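Local coordinates for oligogalacturonate lyase (Yersinia enterocolitica subsp. enterocolitica, PDB 3PE7), which cleaves oligogalacturonides, the breakdown products of pectin, by beta-elimination in the cytoplasm, probably at a manganese-binding site in a seven-bladed beta-propeller, at residues D91-L95 / R106-A110; A132-K138 / Y195-D200; E236-H242 / Y254-K259; P283-H287 / G299-D303. All blocks are in the same frame, centred on the assembly; numbering follows the deposited sequence.

Contact 1: D91-L95 / R106-A110; sequences DDDAL and RVDLA
Arg106 reaches across to the neighbouring strand and lays its guanidinium against the methyl of Ala94. With CG anti to the backbone N (chi1 -175°), the chain runs straight from CG to NE. The approach begins at CG, 4.0 Å from Ala94 CB, and NE and CZ then pass the same methyl, which sits over one face of the guanidinium. At the tip, NH2 is 3.7 Å from Ala94 CB and gives hydrogen bonds to two waters. One of these also donates to Asp93 OD1, so the aspartate and arginine, too far apart for a salt bridge, meet through solvent; Asp93 OD2 turns back to Ser89.

The start of strand 94-99 pairs antiparallel with the end of strand 103-108, the two inner strands of a four-stranded propeller blade. Leu95 and Val107 form a hydrogen-bonded pair, with Val107 N 2.7 Å from Leu95 O, and their side chains lie side by side. Beyond the ladder, Leu109 N bonds to Asp93 O at 2.9 Å, while Leu109 CD1 touches Asp92 O and CD2 packs on Leu95 CB. The chemistry is thus split: apolar contacts of Leu95 with Val107 and Leu109, and a hydrated, charged fringe whose Asp93-Arg106 attraction is probably weakened by the intervening water.

Contact 2: A132-K138 / Y195-D200; sequences ANSDCTK and YRPYDD
Tyr195 lies against Asn133 where two neighbouring four-stranded sheets of the beta-propeller meet: the turn between strands 124-132 and 138-145 faces the end of strand 190-196. One face of the Tyr195 ring receives Asn133 CB in a CH-pi contact, 3.9 Å from the ring centroid and offset toward the rim. Lys138 crosses the tyrosine at about a right angle, its CD resting 3.5 Å from Tyr195 OH; that hydroxyl is hydrogen-bonded to Glu223, which also forms a salt bridge with Lys138.

Next, Arg196 turns away to Glu272, a calcium ligand, but its carbonyl accepts from a water that in turn accepts from Ser134 N. A type II turn then runs from Arg196 to Asp199. Pro197 CA and CB brush Ser134 OG, and Tyr198 N donates to the same oxygen at 2.9 Å. With OG anti to the carbonyl carbon (chi1 -66°), Ser134 OG takes this bond while lying over the centre of the Tyr198 ring.

Asp200 closes the segment. Its OD1 accepts from Asn133 ND2 and forms a salt bridge with Lys138 NZ, both from the same face of the carboxylate, whereas OD2 takes two waters that also accept from Ser134 N and Asp135 N. Asn133 is itself held by its own turn: OD1 accepts from Thr137 N and Lys138 N, and ND2 donates to Thr137 OG1, fixing the amide rotation. The bond from Asn133 ND2 to Asp200 OD1 is 3.0 Å long, with an N-H...O angle of 165° and the acceptor within 3° of the amide plane.

Contact 3: E236-H242 / Y254-K259; sequences EGESCTH and YVSYLK
Gly237 O accepts from Lys259 N at 2.9 Å, opening an antiparallel ladder between strands 238-245 and 252-258, whose short segments run 153° apart. Glu238 follows, fully extended, and OE1 accepts from Ser256 OG at 2.7 Å on its anti side; Lys232 makes a salt bridge to the same oxygen. Leu258 CD2 packs against Glu238 CB.

On the other face of the sheet, Ser239 puts CB over the Tyr257 ring, 3.7 Å from the centroid, a CH-pi contact. Tyr257 folds back across the strands because CG stands between its backbone N and carbonyl carbon (chi1 59°). The hydroxyl of Ser239 bonds instead to His211, and the Ser239 backbone exchanges two hydrogen bonds with that of Tyr257. Back on the face of Glu238, Cys240 SG meets the Tyr254 ring obliquely, 4.0 Å from CE2. Thr241, on the Ser239 side again, pairs with Val255 through two further backbone bonds and brings CG2 to the edge of the Tyr257 ring. His242 ends the segment with ND1 3.9 Å from Val255 CG2.

The hairpin forms the first two strands of a four-stranded propeller blade. Strand 264-269 flanks it beyond 252-258, supplying Arg264 for a cation-pi contact with Tyr257 and Tyr267 to meet the Tyr254 ring.

Contact 4: P283-H287 / G299-D303; sequences PACSH and GDGSD. With MN (manganese (II) ion), chain B.
His287 NE2 binds the manganese ion at 2.1 Å, and the other nitrogen of the same ring is held by Asp300. Asp300 OD1 accepts from His287 ND1 at 2.8 Å through its syn lone pair, and lies tilted 17° from the ring plane. Weak bonds run to Asp300 OD2 from both His287 ND1 and His287 N, so the carboxylate spans ring and backbone. Ring and carboxylate planes lie 38° apart. Asp300 reaches this place with CG between its backbone N and carbonyl carbon (chi1 44°). The bonds to Asp300 fix the rotation of the ring that presents NE2 to the metal. His353, His355 and Gln350 also bind the ion, and Asp300 OD1 receives a weak bond from His355 N.

Farther out, the backbone positions the pair. Ser286 N donates to Asp300 O at 2.9 Å, and Ser302 N to Ala284 O at 3.0 Å, on either side of the close Cys285-Gly301 pairing, where the CA atoms are 4.3 Å apart. Cys285 SG packs on the backbone of Gly299 and Asp300; the absence of a side chain at Gly299 leaves room for it. Ser286 OG and Ser302 OG share a hydrogen bond of 2.8 Å, and a water links Ser302 OG with Cys285 O. The result is a metal-bound histidine backed by a second-shell carboxylate, a His-carboxylate pair familiar from metal sites, set here where the chain passes from strand 276-285 into strand 287-290 of the next propeller blade.

Overall arrangement
From the N terminus, the four contacts close in series around the beta-propeller, none nested in or crossing another. Contact 1 closes a short hairpin within the sheet of strands 94-99 and 103-108. Contact 2 closes over the longest interval, 56 intervening residues that include helix and strand, and ties a turn of one sheet to the strand end of the next; its centre is about 17 Å from that of contact 1. Contact 3 is again a hairpin within one sheet, while contact 4 links the end of that sheet to the following one. These last two touch: His242 CE1 lies 3.0 Å from Cys285 O, beside the manganese site. Contact 1 lies across the chain's centre from both.

Contact 1: D91-L95 / R106-A110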
loop_
_atom_site.group_PDB
_atom_site.type_symbol
_atom_site.label_atom_id
_atom_site.label_comp_id
_atom_site.label_asym_id
_atom_site.label_seq_id
_atom_site.Cartn_x
_atom_site.Cartn_y
_atom_site.Cartn_z
ATOM N N ASP A 91 -6.840 17.240 1.442
ATOM C CA ASP A 91 -7.889 18.023 2.082
ATOM C C ASP A 91 -9.123 17.216 2.512
ATOM O O ASP A 91 -10.112 17.776 2.979
ATOM C CB ASP A 91 -8.276 19.229 1.194
ATOM C CG ASP A 91 -7.158 20.260 1.086
ATOM O OD1 ASP A 91 -6.302 20.339 2.007
ATOM O OD2 ASP A 91 -7.133 21.008 0.078
ATOM N N ASP A 92 -9.061 15.889 2.378
ATOM C CA ASP A 92 -10.189 15.022 2.790
ATOM C C ASP A 92 -11.475 15.204 1.983
ATOM O O ASP A 92 -12.556 14.789 2.420
ATOM C CB ASP A 92 -10.511 15.211 4.287
ATOM C CG ASP A 92 -9.323 14.953 5.176
ATOM O OD1 ASP A 92 -8.510 14.060 4.855
ATOM O OD2 ASP A 92 -9.192 15.660 6.202
ATOM N N ASP A 93 -11.368 15.811 0.806
ATOM C CA ASP A 93 -12.561 16.152 0.050
ATOM C C ASP A 93 -12.777 15.303 -1.203
ATOM O O ASP A 93 -13.791 15.462 -1.891
ATOM C CB ASP A 93 -12.569 17.650 -0.306
ATOM C CG ASP A 93 -11.360 18.083 -1.113
ATOM O OD1 ASP A 93 -11.378 19.232 -1.614
ATOM O OD2 ASP A 93 -10.362 17.339 -1.246
ATOM N N ALA A 94 -11.818 14.430 -1.499
ATOM C CA ALA A 94 -11.905 13.598 -2.707
ATOM C C ALA A 94 -11.345 12.198 -2.510
ATOM O O ALA A 94 -10.461 11.981 -1.687
ATOM C CB ALA A 94 -11.208 14.272 -3.884
ATOM N N LEU A 95 -11.871 11.258 -3.290
ATOM C CA LEU A 95 -11.282 9.929 -3.433
ATOM C C LEU A 95 -10.763 9.779 -4.860
ATOM O O LEU A 95 -11.463 10.126 -5.808
ATOM C CB LEU A 95 -12.324 8.848 -3.162
ATOM C CG LEU A 95 -12.100 7.443 -3.735
ATOM C CD1 LEU A 95 -10.945 6.725 -3.014
ATOM C CD2 LEU A 95 -13.403 6.661 -3.603
ATOM N N ARG A 106 -11.793 10.645 -10.054
ATOM C CA ARG A 106 -11.874 11.488 -8.862
ATOM C C ARG A 106 -13.317 11.550 -8.397
ATOM O O ARG A 106 -14.234 11.889 -9.170
ATOM C CB ARG A 106 -11.352 12.908 -9.143
ATOM C CG ARG A 106 -11.293 13.819 -7.888
ATOM C CD ARG A 106 -10.999 15.279 -8.287
ATOM N NE ARG A 106 -10.948 16.163 -7.117
ATOM C CZ ARG A 106 -12.001 16.719 -6.526
ATOM N NH1 ARG A 106 -13.239 16.521 -6.974
ATOM N NH2 ARG A 106 -11.813 17.505 -5.471
ATOM N N VAL A 107 -13.539 11.206 -7.133
ATOM C CA VAL A 107 -14.876 11.261 -6.568
ATOM C C VAL A 107 -14.934 12.422 -5.569
ATOM O O VAL A 107 -14.149 12.456 -4.608
ATOM C CB VAL A 107 -15.253 9.942 -5.836
ATOM C CG1 VAL A 107 -16.671 9.996 -5.349
ATOM C CG2 VAL A 107 -15.032 8.740 -6.753
ATOM N N ASP A 108 -15.862 13.354 -5.802
ATOM C CA ASP A 108 -16.142 14.440 -4.856
ATOM C C ASP A 108 -16.847 13.831 -3.647
ATOM O O ASP A 108 -17.913 13.239 -3.774
ATOM C CB ASP A 108 -17.018 15.508 -5.533
ATOM C CG ASP A 108 -17.258 16.726 -4.649
ATOM O OD1 ASP A 108 -17.892 16.601 -3.589
ATOM O OD2 ASP A 108 -16.828 17.825 -5.035
ATOM N N LEU A 109 -16.238 13.928 -2.465
ATOM C CA LEU A 109 -16.808 13.242 -1.301
ATOM C C LEU A 109 -18.090 13.874 -0.744
ATOM O O LEU A 109 -18.851 13.218 -0.033
ATOM C CB LEU A 109 -15.760 13.044 -0.206
ATOM C CG LEU A 109 -14.666 12.006 -0.478
ATOM C CD1 LEU A 109 -13.736 11.938 0.738
ATOM C CD2 LEU A 109 -15.249 10.617 -0.795
ATOM N N ALA A 110 -18.340 15.131 -1.090
ATOM C CA ALA A 110 -19.559 15.807 -0.659
ATOM C C ALA A 110 -20.754 15.406 -1.521
ATOM O O ALA A 110 -21.811 15.072 -0.986
ATOM C CB ALA A 110 -19.361 17.318 -0.683
HETATM O O HOH W 1 -15.960 17.179 -1.152
HETATM O O HOH W 2 -14.212 18.058 -3.834
HETATM O O HOH W 3 -9.403 18.676 -3.591
#

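Contact 2: A132-K138 / Y195-D200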
loop_
_atom_site.group_PDB
_atom_site.type_symbol
_atom_site.label_atom_id
_atom_site.label_comp_id
_atom_site.label_asym_id
_atom_site.label_seq_id
_atom_site.Cartn_x
_atom_site.Cartn_y
_atom_site.Cartn_z
ATOM N N ALA A 132 0.071 9.741 -5.842
ATOM C CA ALA A 132 0.099 11.200 -5.988
ATOM C C ALA A 132 1.315 11.822 -5.328
ATOM O O ALA A 132 1.934 11.238 -4.439
ATOM C CB ALA A 132 -1.178 11.818 -5.426
ATOM N N ASN A 133 1.654 13.026 -5.783
ATOM C CA ASN A 133 2.575 13.880 -5.043
ATOM C C ASN A 133 1.894 14.450 -3.785
ATOM O O ASN A 133 0.681 14.334 -3.615
ATOM C CB ASN A 133 3.106 14.989 -5.970
ATOM C CG ASN A 133 2.020 15.974 -6.411
ATOM O OD1 ASN A 133 0.838 15.667 -6.404
ATOM N ND2 ASN A 133 2.438 17.178 -6.786
ATOM N N SER A 134 2.672 15.041 -2.882
ATOM C CA SER A 134 2.103 15.519 -1.622
ATOM C C SER A 134 1.023 16.578 -1.827
ATOM O O SER A 134 0.026 16.607 -1.099
ATOM C CB SER A 134 3.208 16.054 -0.714
ATOM O OG SER A 134 4.070 15.005 -0.310
ATOM N N ASP A 135 1.224 17.434 -2.837
ATOM C CA ASP A 135 0.267 18.475 -3.184
ATOM C C ASP A 135 -1.032 17.958 -3.834
ATOM O O ASP A 135 -2.021 18.694 -3.943
ATOM C CB ASP A 135 0.939 19.534 -4.070
ATOM C CG ASP A 135 1.884 20.439 -3.285
ATOM O OD1 ASP A 135 1.720 20.558 -2.052
ATOM O OD2 ASP A 135 2.784 21.039 -3.908
ATOM N N CYS A 136 -1.007 16.694 -4.256
ATOM C CA CYS A 136 -2.114 16.037 -4.971
ATOM C C CYS A 136 -2.480 16.831 -6.233
ATOM O O CYS A 136 -3.647 17.174 -6.455
ATOM C CB CYS A 136 -3.316 15.792 -4.049
ATOM S SG CYS A 136 -4.408 14.468 -4.630
ATOM N N THR A 137 -1.451 17.126 -7.029
ATOM C CA THR A 137 -1.622 17.800 -8.315
ATOM C C THR A 137 -1.119 16.959 -9.480
ATOM O O THR A 137 -1.423 17.267 -10.651
ATOM C CB THR A 137 -0.910 19.185 -8.340
ATOM O OG1 THR A 137 0.499 19.022 -8.079
ATOM C CG2 THR A 137 -1.539 20.139 -7.347
ATOM N N LYS A 138 -0.359 15.903 -9.163
ATOM C CA LYS A 138 0.264 15.008 -10.153
ATOM C C LYS A 138 0.230 13.559 -9.653
ATOM O O LYS A 138 0.198 13.328 -8.452
ATOM C CB LYS A 138 1.722 15.393 -10.423
ATOM C CG LYS A 138 1.903 16.719 -11.188
ATOM C CD LYS A 138 3.358 17.117 -11.271
ATOM C CE LYS A 138 3.809 17.734 -9.962
ATOM N NZ LYS A 138 5.176 18.352 -10.046
ATOM N N TYR A 195 6.198 9.072 -5.810
ATOM C CA TYR A 195 6.734 10.433 -5.567
ATOM C C TYR A 195 7.332 10.495 -4.155
ATOM O O TYR A 195 6.723 10.000 -3.209
ATOM C CB TYR A 195 5.621 11.484 -5.659
ATOM C CG TYR A 195 5.487 12.172 -7.001
ATOM C CD1 TYR A 195 4.319 12.038 -7.765
ATOM C CD2 TYR A 195 6.510 12.994 -7.488
ATOM C CE1 TYR A 195 4.193 12.689 -9.004
ATOM C CE2 TYR A 195 6.398 13.632 -8.697
ATOM C CZ TYR A 195 5.239 13.484 -9.452
ATOM O OH TYR A 195 5.138 14.142 -10.646
ATOM N N ARG A 196 8.502 11.121 -4.008
ATOM C CA ARG A 196 9.024 11.427 -2.676
ATOM C C ARG A 196 8.111 12.477 -2.038
ATOM O O ARG A 196 7.881 13.530 -2.638
ATOM C CB ARG A 196 10.445 11.984 -2.765
ATOM C CG ARG A 196 11.046 12.309 -1.381
ATOM C CD ARG A 196 12.509 12.758 -1.520
ATOM N NE ARG A 196 13.127 13.046 -0.218
ATOM C CZ ARG A 196 14.274 13.719 -0.085
ATOM N NH1 ARG A 196 14.804 13.920 1.113
ATOM N NH2 ARG A 196 14.893 14.197 -1.167
ATOM N N PRO A 197 7.571 12.196 -0.829
ATOM C CA PRO A 197 6.770 13.226 -0.176
ATOM C C PRO A 197 7.539 14.555 -0.072
ATOM O O PRO A 197 8.708 14.564 0.323
ATOM C CB PRO A 197 6.511 12.640 1.214
ATOM C CG PRO A 197 6.507 11.163 1.009
ATOM C CD PRO A 197 7.588 10.944 -0.048
ATOM N N TYR A 198 6.869 15.647 -0.447
ATOM C CA TYR A 198 7.404 17.034 -0.361
ATOM C C TYR A 198 8.599 17.313 -1.258
ATOM O O TYR A 198 9.284 18.345 -1.102
ATOM C CB TYR A 198 7.683 17.425 1.114
ATOM C CG TYR A 198 6.517 17.048 2.001
ATOM C CD1 TYR A 198 5.328 17.765 1.961
ATOM C CD2 TYR A 198 6.582 15.929 2.829
ATOM C CE1 TYR A 198 4.247 17.393 2.751
ATOM C CE2 TYR A 198 5.512 15.544 3.608
ATOM C CZ TYR A 198 4.351 16.267 3.570
ATOM O OH TYR A 198 3.288 15.893 4.361
ATOM N N ASP A 199 8.857 16.406 -2.206
ATOM C CA ASP A 199 9.930 16.604 -3.195
ATOM C C ASP A 199 9.519 16.007 -4.548
ATOM O O ASP A 199 9.879 14.881 -4.881
ATOM C CB ASP A 199 11.250 16.002 -2.695
ATOM C CG ASP A 199 12.388 16.113 -3.708
ATOM O OD1 ASP A 199 12.347 17.024 -4.568
ATOM O OD2 ASP A 199 13.337 15.299 -3.626
ATOM N N ASP A 200 8.752 16.774 -5.311
ATOM C CA ASP A 200 8.329 16.331 -6.650
ATOM C C ASP A 200 9.470 16.032 -7.608
ATOM O O ASP A 200 9.259 15.341 -8.603
ATOM C CB ASP A 200 7.388 17.349 -7.297
ATOM C CG ASP A 200 6.084 17.493 -6.560
ATOM O OD1 ASP A 200 5.231 18.216 -7.091
ATOM O OD2 ASP A 200 5.897 16.907 -5.463
HETATM O O HOH W 4 3.791 11.466 -2.125
HETATM O O HOH W 5 5.598 14.833 -3.621
HETATM O O HOH W 6 3.956 17.972 -3.812
HETATM O O HOH W 7 4.011 20.499 -6.192
#

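Contact 3: E236-H242 / Y254-K259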
loop_
_atom_site.group_PDB
_atom_site.type_symbol
_atom_site.label_atom_id
_atom_site.label_comp_id
_atom_site.label_asym_id
_atom_site.label_seq_id
_atom_site.Cartn_x
_atom_site.Cartn_y
_atom_site.Cartn_z
ATOM N N GLU A 236 26.643 -9.238 -2.606
ATOM C CA GLU A 236 26.502 -10.591 -3.112
ATOM C C GLU A 236 25.493 -11.352 -2.270
ATOM O O GLU A 236 25.593 -11.373 -1.039
ATOM C CB GLU A 236 27.858 -11.313 -3.102
ATOM C CG GLU A 236 27.871 -12.576 -3.939
ATOM C CD GLU A 236 27.606 -12.308 -5.409
ATOM O OE1 GLU A 236 26.981 -13.173 -6.072
ATOM O OE2 GLU A 236 28.019 -11.232 -5.905
ATOM N N GLY A 237 24.526 -11.971 -2.941
ATOM C CA GLY A 237 23.443 -12.698 -2.266
ATOM C C GLY A 237 22.356 -11.844 -1.614
ATOM O O GLY A 237 21.483 -12.385 -0.937
ATOM N N GLU A 238 22.409 -10.524 -1.815
ATOM C CA GLU A 238 21.473 -9.589 -1.143
ATOM C C GLU A 238 20.206 -9.377 -1.951
ATOM O O GLU A 238 20.261 -9.122 -3.171
ATOM C CB GLU A 238 22.131 -8.239 -0.851
ATOM C CG GLU A 238 21.184 -7.251 -0.122
ATOM C CD GLU A 238 21.785 -5.884 0.176
ATOM O OE1 GLU A 238 21.173 -5.167 1.005
ATOM O OE2 GLU A 238 22.834 -5.522 -0.402
ATOM N N SER A 239 19.072 -9.492 -1.255
ATOM C CA SER A 239 17.755 -9.153 -1.784
ATOM C C SER A 239 17.279 -7.919 -1.026
ATOM O O SER A 239 17.590 -7.770 0.160
ATOM C CB SER A 239 16.759 -10.297 -1.544
ATOM O OG SER A 239 17.075 -11.438 -2.340
ATOM N N CYS A 240 16.577 -7.035 -1.725
ATOM C CA CYS A 240 16.008 -5.822 -1.145
ATOM C C CYS A 240 14.540 -5.728 -1.566
ATOM O O CYS A 240 14.207 -5.911 -2.740
ATOM C CB CYS A 240 16.764 -4.585 -1.626
ATOM S SG CYS A 240 18.529 -4.603 -1.275
ATOM N N THR A 241 13.653 -5.434 -0.621
ATOM C CA THR A 241 12.231 -5.480 -0.919
ATOM C C THR A 241 11.504 -4.573 0.066
ATOM O O THR A 241 12.155 -3.987 0.965
ATOM C CB THR A 241 11.704 -6.951 -0.842
ATOM O OG1 THR A 241 10.347 -7.009 -1.305
ATOM C CG2 THR A 241 11.832 -7.506 0.568
ATOM N N HIS A 242 10.180 -4.461 -0.109
ATOM C CA HIS A 242 9.308 -3.741 0.829
ATOM C C HIS A 242 9.637 -2.262 0.939
ATOM O O HIS A 242 9.378 -1.643 1.978
ATOM C CB HIS A 242 9.347 -4.384 2.226
ATOM C CG HIS A 242 8.912 -5.820 2.242
ATOM N ND1 HIS A 242 8.865 -6.570 3.399
ATOM C CD2 HIS A 242 8.490 -6.636 1.246
ATOM C CE1 HIS A 242 8.474 -7.798 3.107
ATOM N NE2 HIS A 242 8.228 -7.861 1.807
ATOM N N TYR A 254 13.598 0.167 3.549
ATOM C CA TYR A 254 13.411 -1.119 2.877
ATOM C C TYR A 254 13.917 -2.253 3.749
ATOM O O TYR A 254 14.534 -2.034 4.794
ATOM C CB TYR A 254 14.119 -1.139 1.501
ATOM C CG TYR A 254 15.625 -0.984 1.583
ATOM C CD1 TYR A 254 16.219 0.292 1.644
ATOM C CD2 TYR A 254 16.459 -2.113 1.606
ATOM C CE1 TYR A 254 17.621 0.427 1.726
ATOM C CE2 TYR A 254 17.845 -1.983 1.679
ATOM C CZ TYR A 254 18.415 -0.715 1.736
ATOM O OH TYR A 254 19.798 -0.619 1.832
ATOM N N VAL A 255 13.666 -3.474 3.287
ATOM C CA VAL A 255 14.068 -4.671 4.008
ATOM C C VAL A 255 15.157 -5.383 3.206
ATOM O O VAL A 255 15.057 -5.496 1.972
ATOM C CB VAL A 255 12.869 -5.596 4.240
ATOM C CG1 VAL A 255 13.305 -6.950 4.815
ATOM C CG2 VAL A 255 11.904 -4.939 5.196
ATOM N N SER A 256 16.189 -5.836 3.904
ATOM C CA SER A 256 17.320 -6.504 3.274
ATOM C C SER A 256 17.544 -7.890 3.886
ATOM O O SER A 256 17.429 -8.080 5.095
ATOM C CB SER A 256 18.583 -5.657 3.455
ATOM O OG SER A 256 19.737 -6.345 2.972
ATOM N N TYR A 257 17.899 -8.853 3.054
ATOM C CA TYR A 257 18.341 -10.143 3.579
ATOM C C TYR A 257 19.328 -10.797 2.617
ATOM O O TYR A 257 19.433 -10.387 1.464
ATOM C CB TYR A 257 17.147 -11.053 3.886
ATOM C CG TYR A 257 16.232 -11.358 2.710
ATOM C CD1 TYR A 257 16.408 -12.513 1.943
ATOM C CD2 TYR A 257 15.165 -10.506 2.389
ATOM C CE1 TYR A 257 15.549 -12.802 0.870
ATOM C CE2 TYR A 257 14.307 -10.791 1.320
ATOM C CZ TYR A 257 14.506 -11.936 0.572
ATOM O OH TYR A 257 13.647 -12.216 -0.481
ATOM N N LEU A 258 20.040 -11.807 3.115
ATOM C CA LEU A 258 21.109 -12.463 2.359
ATOM C C LEU A 258 20.793 -13.932 2.190
ATOM O O LEU A 258 20.272 -14.568 3.106
ATOM C CB LEU A 258 22.440 -12.330 3.093
ATOM C CG LEU A 258 23.036 -10.942 3.298
ATOM C CD1 LEU A 258 24.248 -11.034 4.253
ATOM C CD2 LEU A 258 23.424 -10.335 1.947
ATOM N N LYS A 259 21.106 -14.469 1.014
ATOM C CA LYS A 259 21.002 -15.907 0.820
ATOM C C LYS A 259 21.876 -16.601 1.872
ATOM O O LYS A 259 22.968 -16.137 2.179
ATOM C CB LYS A 259 21.425 -16.280 -0.604
ATOM C CG LYS A 259 21.178 -17.749 -0.973
ATOM C CD LYS A 259 20.905 -17.897 -2.466
ATOM C CE LYS A 259 20.844 -19.371 -2.887
ATOM N NZ LYS A 259 22.218 -19.975 -3.011
#

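Contact 4: P283-H287 / G299-D303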
loop_
_atom_site.group_PDB
_atom_site.type_symbol
_atom_site.label_atom_id
_atom_site.label_comp_id
_atom_site.label_asym_id
_atom_site.label_seq_id
_atom_site.Cartn_x
_atom_site.Cartn_y
_atom_site.Cartn_z
ATOM N N PRO A 283 11.702 -9.747 12.657
ATOM C CA PRO A 283 11.151 -11.016 12.205
ATOM C C PRO A 283 10.704 -10.896 10.755
ATOM O O PRO A 283 10.437 -9.784 10.266
ATOM C CB PRO A 283 9.909 -11.226 13.093
ATOM C CG PRO A 283 9.885 -10.147 14.057
ATOM C CD PRO A 283 10.793 -9.049 13.583
ATOM N N ALA A 284 10.618 -12.029 10.070
ATOM C CA ALA A 284 10.151 -12.050 8.682
ATOM C C ALA A 284 8.714 -11.548 8.624
ATOM O O ALA A 284 7.817 -12.168 9.200
ATOM C CB ALA A 284 10.232 -13.458 8.119
ATOM N N CYS A 285 8.522 -10.425 7.934
ATOM C CA CYS A 285 7.203 -9.837 7.733
ATOM C C CYS A 285 6.911 -9.665 6.245
ATOM O O CYS A 285 7.830 -9.629 5.428
ATOM C CB CYS A 285 7.129 -8.475 8.437
ATOM S SG CYS A 285 7.142 -8.558 10.239
ATOM N N SER A 286 5.634 -9.550 5.898
ATOM C CA SER A 286 5.226 -9.501 4.497
ATOM C C SER A 286 5.187 -8.082 3.950
ATOM O O SER A 286 5.199 -7.892 2.750
ATOM C CB SER A 286 3.867 -10.188 4.334
ATOM O OG SER A 286 4.036 -11.604 4.482
ATOM N N HIS A 287 5.117 -7.117 4.860
ATOM C CA HIS A 287 5.053 -5.689 4.536
ATOM C C HIS A 287 5.728 -4.910 5.660
ATOM O O HIS A 287 5.970 -5.450 6.751
ATOM C CB HIS A 287 3.603 -5.232 4.394
ATOM C CG HIS A 287 2.799 -6.088 3.475
ATOM N ND1 HIS A 287 2.086 -7.186 3.917
ATOM C CD2 HIS A 287 2.623 -6.034 2.136
ATOM C CE1 HIS A 287 1.491 -7.758 2.883
ATOM N NE2 HIS A 287 1.799 -7.078 1.793
ATOM N N GLY A 299 5.019 -4.123 11.120
ATOM C CA GLY A 299 5.098 -5.182 10.109
ATOM C C GLY A 299 4.208 -6.364 10.471
ATOM O O GLY A 299 3.891 -6.578 11.631
ATOM N N ASP A 300 3.813 -7.115 9.452
ATOM C CA ASP A 300 2.916 -8.265 9.642
ATOM C C ASP A 300 3.664 -9.568 9.486
ATOM O O ASP A 300 4.172 -9.873 8.404
ATOM C CB ASP A 300 1.671 -8.197 8.721
ATOM C CG ASP A 300 1.976 -7.785 7.262
ATOM O OD1 ASP A 300 1.017 -7.834 6.454
ATOM O OD2 ASP A 300 3.103 -7.374 6.920
ATOM N N GLY A 301 3.722 -10.350 10.567
ATOM C CA GLY A 301 4.425 -11.654 10.526
ATOM C C GLY A 301 4.007 -12.474 9.319
ATOM O O GLY A 301 2.816 -12.590 9.009
ATOM N N SER A 302 4.986 -13.075 8.638
ATOM C CA SER A 302 4.713 -13.732 7.366
ATOM C C SER A 302 4.185 -15.150 7.485
ATOM O O SER A 302 4.447 -15.845 8.475
ATOM C CB SER A 302 5.989 -13.784 6.524
ATOM O OG SER A 302 6.268 -12.501 6.007
ATOM N N ASP A 303 3.480 -15.559 6.433
ATOM C CA ASP A 303 3.175 -16.963 6.168
ATOM C C ASP A 303 4.447 -17.764 5.920
ATOM O O ASP A 303 5.505 -17.198 5.622
ATOM C CB ASP A 303 2.209 -17.109 4.972
ATOM C CG ASP A 303 2.562 -16.218 3.774
ATOM O OD1 ASP A 303 2.234 -16.650 2.640
ATOM O OD2 ASP A 303 3.133 -15.098 3.929
HETATM MN MN MN B . 0.405 -7.116 0.172
HETATM O O HOH W 8 8.644 -12.633 4.537
#